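Local coordinates for protein amidase, hydantoinase/carbamoylase family (PDB 6C0D) that probably hydrolyses N-carbamoyl-L-amino acids to free amino acids, as a zinc-dependent homodimeric amidase of the peptidase M20 family, at residues A[23-31]-A[98-106]; A[115-124]-A[413-421]. All coordinates share one frame; numbering follows the deposited sequence.

Overall arrangement
Both contacts use helix 102-117 of the M20 metallohydrolase fold, one near each end. Contact 1 packs its first turn, and the loop before it, on helix 18-30. Contact 2 packs its last turn and the loop that follows on the end of helix 399-419. The centres of the two contacts are about 24 Å apart, and their nearest atoms are about 10 Å apart, so they do not touch. Contact 1 reaches the active site: D100 binds the zinc ion together with H89 and H196. Contact 2 lies away from the metal site. Its centre is about 28 Å from the centre of the chain, that of contact 1 about 17 Å.

Contact 1 of 2, residues A[23-31]-A[98-106]; sequences DDLKTLRSF and WLDGALGVI. With ZN (zinc ion), chain B.
R29 leaves its helix with CG anti to the backbone N (chi1 179°) and bends at chi3, which in the conformer described lays its guanidinium flat on the indole of W98. W98 meets it with CG between its own backbone N and carbonyl carbon (chi1 77°). This is a cation-pi stack in the catalytic domain of the M20 metallohydrolase fold, on the segment that carries the zinc ligand D100. The planes are 3° apart, and R29 CZ sits 3.7 Å from the centroid of the five-membered ring. L99 CD2 lies over the opposite face of the indole, and W98 NE1 is hydrogen-bonded to D396.

Further along, helices 18-30 and 102-117 pack through aliphatic side chains. L25 and I106 lie alongside with their side chains running in opposite directions, L25 CD2 3.7 Å from I106 CG1. L28 CD2 touches A102 CB at 3.7 Å. D24 packs its CB on I106 CG2, while its carboxylate forms salt bridges with R57 and R113. No direct hydrogen bond joins the segments. One water instead donates to L25 O at 2.7 Å and to W98 O at 2.9 Å. G101 is at the N-cap position of helix 102-117, just after D100, whose OD1 binds the zinc ion at 2.2 Å.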
loop_
_atom_site.group_PDB
_atom_site.type_symbol
_atom_site.label_atom_id
_atom_site.label_comp_id
_atom_site.label_asym_id
_atom_site.label_seq_id
_atom_site.Cartn_x
_atom_site.Cartn_y
_atom_site.Cartn_z
ATOM N N ASP A 23 -12.206 37.665 -21.710
ATOM C CA ASP A 23 -13.212 37.066 -22.594
ATOM C C ASP A 23 -12.642 35.849 -23.318
ATOM O O ASP A 23 -13.302 34.808 -23.419
ATOM C CB ASP A 23 -13.720 38.086 -23.625
ATOM C CG ASP A 23 -14.633 39.161 -23.022
ATOM O OD1 ASP A 23 -14.976 39.088 -21.817
ATOM O OD2 ASP A 23 -15.012 40.091 -23.776
ATOM N N ASP A 24 -11.417 35.972 -23.846
ATOM C CA ASP A 24 -10.791 34.840 -24.537
ATOM C C ASP A 24 -10.494 33.688 -23.575
ATOM O O ASP A 24 -10.676 32.520 -23.932
ATOM C CB ASP A 24 -9.505 35.269 -25.239
ATOM C CG ASP A 24 -9.755 35.942 -26.589
ATOM O OD1 ASP A 24 -10.872 35.817 -27.144
ATOM O OD2 ASP A 24 -8.820 36.579 -27.098
ATOM N N LEU A 25 -10.019 33.987 -22.360
ATOM C CA LEU A 25 -9.796 32.913 -21.394
ATOM C C LEU A 25 -11.087 32.171 -21.087
ATOM O O LEU A 25 -11.092 30.939 -20.966
ATOM C CB LEU A 25 -9.185 33.457 -20.100
ATOM C CG LEU A 25 -7.671 33.626 -20.181
ATOM C CD1 LEU A 25 -7.215 34.360 -18.945
ATOM C CD2 LEU A 25 -6.975 32.268 -20.294
ATOM N N LYS A 26 -12.197 32.904 -20.956
ATOM C CA LYS A 26 -13.455 32.256 -20.621
ATOM C C LYS A 26 -14.042 31.520 -21.815
ATOM O O LYS A 26 -14.687 30.484 -21.634
ATOM C CB LYS A 26 -14.445 33.281 -20.076
ATOM C CG LYS A 26 -13.976 33.872 -18.763
ATOM C CD LYS A 26 -14.903 34.967 -18.279
ATOM C CE LYS A 26 -14.373 35.608 -16.998
ATOM N NZ LYS A 26 -15.301 36.661 -16.496
ATOM N N THR A 27 -13.819 32.026 -23.032
ATOM C CA THR A 27 -14.259 31.288 -24.213
ATOM C C THR A 27 -13.496 29.975 -24.347
ATOM O O THR A 27 -14.100 28.926 -24.603
ATOM C CB THR A 27 -14.102 32.150 -25.467
ATOM O OG1 THR A 27 -14.928 33.320 -25.338
ATOM C CG2 THR A 27 -14.536 31.361 -26.716
ATOM N N LEU A 28 -12.176 30.001 -24.127
ATOM C CA LEU A 28 -11.411 28.759 -24.185
ATOM C C LEU A 28 -11.886 27.778 -23.115
ATOM O O LEU A 28 -12.002 26.574 -23.372
ATOM C CB LEU A 28 -9.914 29.055 -24.053
ATOM C CG LEU A 28 -8.951 27.859 -24.129
ATOM C CD1 LEU A 28 -9.225 26.991 -25.377
ATOM C CD2 LEU A 28 -7.499 28.325 -24.104
ATOM N N ARG A 29 -12.216 28.288 -21.922
ATOM C CA ARG A 29 -12.737 27.431 -20.860
ATOM C C ARG A 29 -13.993 26.682 -21.293
ATOM O O ARG A 29 -14.214 25.545 -20.866
ATOM C CB ARG A 29 -13.036 28.264 -19.611
ATOM C CG ARG A 29 -13.606 27.468 -18.437
ATOM C CD ARG A 29 -14.158 28.390 -17.348
ATOM N NE ARG A 29 -13.992 27.839 -16.003
ATOM C CZ ARG A 29 -13.912 28.581 -14.900
ATOM N NH1 ARG A 29 -13.989 29.905 -14.977
ATOM N NH2 ARG A 29 -13.747 28.004 -13.722
ATOM N N SER A 30 -14.827 27.295 -22.134
ATOM C CA SER A 30 -16.077 26.650 -22.521
ATOM C C SER A 30 -15.858 25.382 -23.344
ATOM O O SER A 30 -16.763 24.537 -23.406
ATOM C CB SER A 30 -16.963 27.633 -23.285
ATOM O OG SER A 30 -16.475 27.851 -24.595
ATOM N N PHE A 31 -14.692 25.228 -23.975
ATOM C CA PHE A 31 -14.353 24.003 -24.702
ATOM C C PHE A 31 -13.869 22.961 -23.701
ATOM O O PHE A 31 -12.690 22.906 -23.348
ATOM C CB PHE A 31 -13.296 24.268 -25.770
ATOM C CG PHE A 31 -13.771 25.139 -26.900
ATOM C CD1 PHE A 31 -14.558 24.613 -27.918
ATOM C CD2 PHE A 31 -13.419 26.478 -26.953
ATOM C CE1 PHE A 31 -14.991 25.414 -28.962
ATOM C CE2 PHE A 31 -13.854 27.283 -27.984
ATOM C CZ PHE A 31 -14.630 26.756 -28.991
ATOM N N TRP A 98 -8.905 25.489 -15.453
ATOM C CA TRP A 98 -9.171 26.343 -16.604
ATOM C C TRP A 98 -8.008 27.258 -16.949
ATOM O O TRP A 98 -8.038 27.903 -18.004
ATOM C CB TRP A 98 -10.448 27.162 -16.381
ATOM C CG TRP A 98 -10.351 28.361 -15.472
ATOM C CD1 TRP A 98 -10.153 28.363 -14.111
ATOM C CD2 TRP A 98 -10.535 29.735 -15.851
ATOM N NE1 TRP A 98 -10.172 29.662 -13.633
ATOM C CE2 TRP A 98 -10.396 30.518 -14.684
ATOM C CE3 TRP A 98 -10.777 30.380 -17.076
ATOM C CZ2 TRP A 98 -10.510 31.913 -14.702
ATOM C CZ3 TRP A 98 -10.890 31.759 -17.093
ATOM C CH2 TRP A 98 -10.757 32.514 -15.911
ATOM N N LEU A 99 -6.979 27.325 -16.107
ATOM C CA LEU A 99 -5.861 28.214 -16.383
ATOM C C LEU A 99 -4.538 27.504 -16.625
ATOM O O LEU A 99 -3.627 28.125 -17.174
ATOM C CB LEU A 99 -5.687 29.223 -15.237
ATOM C CG LEU A 99 -6.904 30.117 -14.983
ATOM C CD1 LEU A 99 -6.720 30.919 -13.699
ATOM C CD2 LEU A 99 -7.144 31.048 -16.170
ATOM N N ASP A 100 -4.391 26.241 -16.222
ATOM C CA ASP A 100 -3.143 25.538 -16.500
ATOM C C ASP A 100 -2.969 25.411 -18.000
ATOM O O ASP A 100 -3.774 24.760 -18.675
ATOM C CB ASP A 100 -3.124 24.156 -15.839
ATOM C CG ASP A 100 -1.747 23.474 -15.937
ATOM O OD1 ASP A 100 -1.053 23.633 -16.968
ATOM O OD2 ASP A 100 -1.351 22.787 -14.971
ATOM N N GLY A 101 -1.915 26.030 -18.512
ATOM C CA GLY A 101 -1.663 26.046 -19.935
ATOM C C GLY A 101 -2.408 27.148 -20.658
ATOM O O GLY A 101 -1.782 27.961 -21.343
ATOM N N ALA A 102 -3.737 27.202 -20.497
ATOM C CA ALA A 102 -4.545 28.220 -21.163
ATOM C C ALA A 102 -4.031 29.628 -20.882
ATOM O O ALA A 102 -4.022 30.488 -21.772
ATOM C CB ALA A 102 -6.004 28.092 -20.718
ATOM N N LEU A 103 -3.590 29.878 -19.649
ATOM C CA LEU A 103 -3.104 31.210 -19.298
ATOM C C LEU A 103 -2.049 31.707 -20.282
ATOM O O LEU A 103 -2.154 32.819 -20.813
ATOM C CB LEU A 103 -2.530 31.201 -17.882
ATOM C CG LEU A 103 -2.183 32.603 -17.377
ATOM C CD1 LEU A 103 -3.381 33.182 -16.606
ATOM C CD2 LEU A 103 -0.928 32.586 -16.487
ATOM N N GLY A 104 -1.016 30.902 -20.530
ATOM C CA GLY A 104 0.089 31.394 -21.345
ATOM C C GLY A 104 -0.263 31.474 -22.819
ATOM O O GLY A 104 0.257 32.337 -23.536
ATOM N N VAL A 105 -1.145 30.592 -23.294
ATOM C CA VAL A 105 -1.601 30.673 -24.685
ATOM C C VAL A 105 -2.343 31.980 -24.920
ATOM O O VAL A 105 -2.070 32.706 -25.885
ATOM C CB VAL A 105 -2.489 29.465 -25.046
ATOM C CG1 VAL A 105 -3.030 29.629 -26.475
ATOM C CG2 VAL A 105 -1.698 28.151 -24.923
ATOM N N ILE A 106 -3.318 32.288 -24.049
ATOM C CA ILE A 106 -4.110 33.499 -24.253
ATOM C C ILE A 106 -3.304 34.754 -23.913
ATOM O O ILE A 106 -3.461 35.794 -24.574
ATOM C CB ILE A 106 -5.419 33.423 -23.453
ATOM C CG1 ILE A 106 -6.229 32.192 -23.877
ATOM C CG2 ILE A 106 -6.239 34.712 -23.618
ATOM C CD1 ILE A 106 -6.513 32.139 -25.385
HETATM ZN ZN ZN B . 0.925 23.461 -17.825
HETATM O O HOH W 1 -9.211 29.040 -20.401
HETATM O O HOH W 2 1.227 21.691 -16.718
HETATM O O HOH W 3 3.090 23.444 -18.456
#

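Contact 2 of 2, residues A[115-124]-A[413-421]; sequences LGECEATREF and AARIAGALR
E123 and R421 form a salt bridge at the exposed side of this contact, with R421 NH2, in the conformer described, 3.1 Å from E123 OE1. As a hydrogen bond it is weak: the N-H...O angle is 123°, and the carboxylate and guanidinium planes are 61° apart. A water in the guanidinium plane gives R421 NH2 a second acceptor at 3.2 Å. The same water is 2.7 Å from E123 O and probably donates to it, though it has other acceptors in reach.

The ring atoms CD1 and CE1 of F124 lie against one face of the R421 guanidinium, off its centre; the two planes are well short of parallel. R421 CD comes within 3.6 Å of F124 CE1. Here the loop that leads from helix 102-117 into strand 125-130 of the M20 catalytic domain meets the C-terminal helix 399-419. The loop ends in a type I beta turn, T121 to F124, closed by the hydrogen bond from F124 N to T121 O. With CG anti to the carbonyl carbon (chi1 -59°), the F124 ring swings to the helix and sets one face on the backbone of A417 and G418. F124 CD2 is 3.6 Å from A417 CB, and F124 CZ is 3.6 Å from G418 CA. Deeper in, L115 CD2 packs on A413 and A414. T121 CG2 touches A414 CB, while T121 OG1 donates to a lone pair of L115 O at 2.7 Å.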
loop_
_atom_site.group_PDB
_atom_site.type_symbol
_atom_site.label_atom_id
_atom_site.label_comp_id
_atom_site.label_asym_id
_atom_site.label_seq_id
_atom_site.Cartn_x
_atom_site.Cartn_y
_atom_site.Cartn_z
ATOM N N LEU A 115 0.948 44.502 -28.581
ATOM C CA LEU A 115 2.168 45.072 -29.156
ATOM C C LEU A 115 1.922 45.564 -30.572
ATOM O O LEU A 115 2.544 46.547 -31.010
ATOM C CB LEU A 115 3.316 44.056 -29.123
ATOM C CG LEU A 115 4.213 44.119 -27.865
ATOM C CD1 LEU A 115 3.395 43.904 -26.590
ATOM C CD2 LEU A 115 5.377 43.110 -27.932
ATOM N N GLY A 116 1.002 44.914 -31.293
ATOM C CA GLY A 116 0.639 45.373 -32.626
ATOM C C GLY A 116 -0.151 46.661 -32.624
ATOM O O GLY A 116 -0.123 47.400 -33.613
ATOM N N GLU A 117 -0.835 46.963 -31.520
ATOM C CA GLU A 117 -1.671 48.151 -31.426
ATOM C C GLU A 117 -0.925 49.375 -30.915
ATOM O O GLU A 117 -1.498 50.467 -30.896
ATOM C CB GLU A 117 -2.877 47.870 -30.512
ATOM C CG GLU A 117 -3.862 46.899 -31.132
ATOM C CD GLU A 117 -4.810 46.271 -30.112
ATOM O OE1 GLU A 117 -4.619 46.449 -28.881
ATOM O OE2 GLU A 117 -5.751 45.591 -30.562
ATOM N N CYS A 118 0.326 49.225 -30.493
ATOM C CA CYS A 118 1.119 50.333 -29.974
ATOM C C CYS A 118 2.142 50.737 -31.038
ATOM O O CYS A 118 2.909 49.894 -31.505
ATOM C CB CYS A 118 1.800 49.913 -28.671
ATOM S SG CYS A 118 3.046 51.067 -28.035
ATOM N N GLU A 119 2.136 52.017 -31.435
ATOM C CA GLU A 119 3.003 52.430 -32.535
ATOM C C GLU A 119 4.472 52.124 -32.250
ATOM O O GLU A 119 5.206 51.714 -33.160
ATOM C CB GLU A 119 2.793 53.912 -32.851
ATOM C CG GLU A 119 1.692 54.120 -33.887
ATOM C CD GLU A 119 1.327 55.580 -34.106
ATOM O OE1 GLU A 119 0.130 55.858 -34.309
ATOM O OE2 GLU A 119 2.229 56.443 -34.080
ATOM N N ALA A 120 4.918 52.278 -31.001
ATOM C CA ALA A 120 6.324 52.034 -30.672
ATOM C C ALA A 120 6.732 50.559 -30.752
ATOM O O ALA A 120 7.920 50.275 -30.895
ATOM C CB ALA A 120 6.633 52.562 -29.272
ATOM N N THR A 121 5.799 49.619 -30.644
ATOM C CA THR A 121 6.111 48.192 -30.704
ATOM C C THR A 121 5.496 47.510 -31.919
ATOM O O THR A 121 5.621 46.280 -32.056
ATOM C CB THR A 121 5.618 47.481 -29.431
ATOM O OG1 THR A 121 4.218 47.737 -29.279
ATOM C CG2 THR A 121 6.333 48.042 -28.192
ATOM N N ARG A 122 4.856 48.278 -32.805
ATOM C CA ARG A 122 4.099 47.707 -33.911
ATOM C C ARG A 122 4.970 46.843 -34.809
ATOM O O ARG A 122 4.495 45.842 -35.342
ATOM C CB ARG A 122 3.452 48.833 -34.734
ATOM C CG ARG A 122 2.533 48.335 -35.864
ATOM C CD ARG A 122 2.193 49.452 -36.846
ATOM N NE ARG A 122 3.404 49.940 -37.487
ATOM C CZ ARG A 122 3.977 49.342 -38.529
ATOM N NH1 ARG A 122 3.433 48.247 -39.054
ATOM N NH2 ARG A 122 5.088 49.836 -39.047
ATOM N N GLU A 123 6.253 47.193 -34.964
ATOM C CA GLU A 123 7.120 46.443 -35.867
ATOM C C GLU A 123 7.533 45.080 -35.320
ATOM O O GLU A 123 8.017 44.247 -36.095
ATOM C CB GLU A 123 8.386 47.250 -36.185
ATOM C CG GLU A 123 8.087 48.558 -36.856
ATOM C CD GLU A 123 9.326 49.402 -37.100
ATOM O OE1 GLU A 123 10.456 48.875 -36.962
ATOM O OE2 GLU A 123 9.160 50.598 -37.428
ATOM N N PHE A 124 7.371 44.825 -34.020
ATOM C CA PHE A 124 8.022 43.667 -33.414
ATOM C C PHE A 124 7.274 42.385 -33.764
ATOM O O PHE A 124 6.074 42.271 -33.494
ATOM C CB PHE A 124 8.065 43.803 -31.893
ATOM C CG PHE A 124 8.789 45.029 -31.377
ATOM C CD1 PHE A 124 9.579 45.820 -32.197
ATOM C CD2 PHE A 124 8.661 45.372 -30.030
ATOM C CE1 PHE A 124 10.233 46.942 -31.677
ATOM C CE2 PHE A 124 9.310 46.481 -29.509
ATOM C CZ PHE A 124 10.087 47.263 -30.328
ATOM N N ALA A 413 7.640 41.632 -22.656
ATOM C CA ALA A 413 7.718 41.231 -24.060
ATOM C C ALA A 413 8.122 42.406 -24.930
ATOM O O ALA A 413 8.911 42.247 -25.869
ATOM C CB ALA A 413 6.381 40.678 -24.548
ATOM N N ALA A 414 7.574 43.588 -24.646
ATOM C CA ALA A 414 7.963 44.782 -25.399
ATOM C C ALA A 414 9.460 45.039 -25.279
ATOM O O ALA A 414 10.118 45.396 -26.267
ATOM C CB ALA A 414 7.179 46.003 -24.900
ATOM N N ARG A 415 10.003 44.895 -24.061
ATOM C CA ARG A 415 11.421 45.166 -23.839
ATOM C C ARG A 415 12.286 44.077 -24.452
ATOM O O ARG A 415 13.349 44.364 -25.013
ATOM C CB ARG A 415 11.712 45.276 -22.341
ATOM C CG ARG A 415 11.025 46.441 -21.645
ATOM C CD ARG A 415 11.550 47.774 -22.152
ATOM N NE ARG A 415 13.008 47.853 -22.105
ATOM C CZ ARG A 415 13.728 48.005 -20.997
ATOM N NH1 ARG A 415 13.131 48.075 -19.811
ATOM N NH2 ARG A 415 15.052 48.071 -21.068
ATOM N N ILE A 416 11.862 42.820 -24.307
ATOM C CA ILE A 416 12.603 41.696 -24.880
ATOM C C ILE A 416 12.663 41.824 -26.388
ATOM O O ILE A 416 13.735 41.726 -27.004
ATOM C CB ILE A 416 11.945 40.364 -24.474
ATOM C CG1 ILE A 416 12.177 40.079 -22.988
ATOM C CG2 ILE A 416 12.493 39.207 -25.361
ATOM C CD1 ILE A 416 11.206 39.011 -22.417
ATOM N N ALA A 417 11.505 42.052 -27.012
ATOM C CA ALA A 417 11.475 42.159 -28.468
ATOM C C ALA A 417 12.237 43.390 -28.945
ATOM O O ALA A 417 12.965 43.333 -29.950
ATOM C CB ALA A 417 10.017 42.190 -28.937
ATOM N N GLY A 418 12.110 44.504 -28.220
ATOM C CA GLY A 418 12.828 45.705 -28.617
ATOM C C GLY A 418 14.332 45.523 -28.531
ATOM O O GLY A 418 15.081 46.110 -29.315
ATOM N N ALA A 419 14.786 44.679 -27.605
ATOM C CA ALA A 419 16.217 44.438 -27.433
ATOM C C ALA A 419 16.805 43.564 -28.534
ATOM O O ALA A 419 18.027 43.566 -28.725
ATOM C CB ALA A 419 16.461 43.781 -26.080
ATOM N N LEU A 420 15.969 42.816 -29.257
ATOM C CA LEU A 420 16.466 41.925 -30.307
ATOM C C LEU A 420 16.958 42.669 -31.536
ATOM O O LEU A 420 17.596 42.052 -32.397
ATOM C CB LEU A 420 15.368 40.946 -30.714
ATOM C CG LEU A 420 14.847 40.008 -29.632
ATOM C CD1 LEU A 420 13.681 39.185 -30.185
ATOM C CD2 LEU A 420 15.980 39.091 -29.120
ATOM N N ARG A 421 16.683 43.960 -31.636
ATOM C CA ARG A 421 17.063 44.777 -32.776
ATOM C C ARG A 421 18.184 45.751 -32.389
ATOM O O ARG A 421 19.278 45.749 -32.960
ATOM C CB ARG A 421 15.831 45.535 -33.290
ATOM C CG ARG A 421 14.527 44.743 -33.127
ATOM C CD ARG A 421 13.293 45.645 -32.999
ATOM N NE ARG A 421 12.853 46.205 -34.278
ATOM C CZ ARG A 421 12.139 45.537 -35.180
ATOM N NH1 ARG A 421 11.789 44.276 -34.951
ATOM N NH2 ARG A 421 11.786 46.124 -36.317
HETATM O O HOH W 4 9.947 44.085 -37.994
#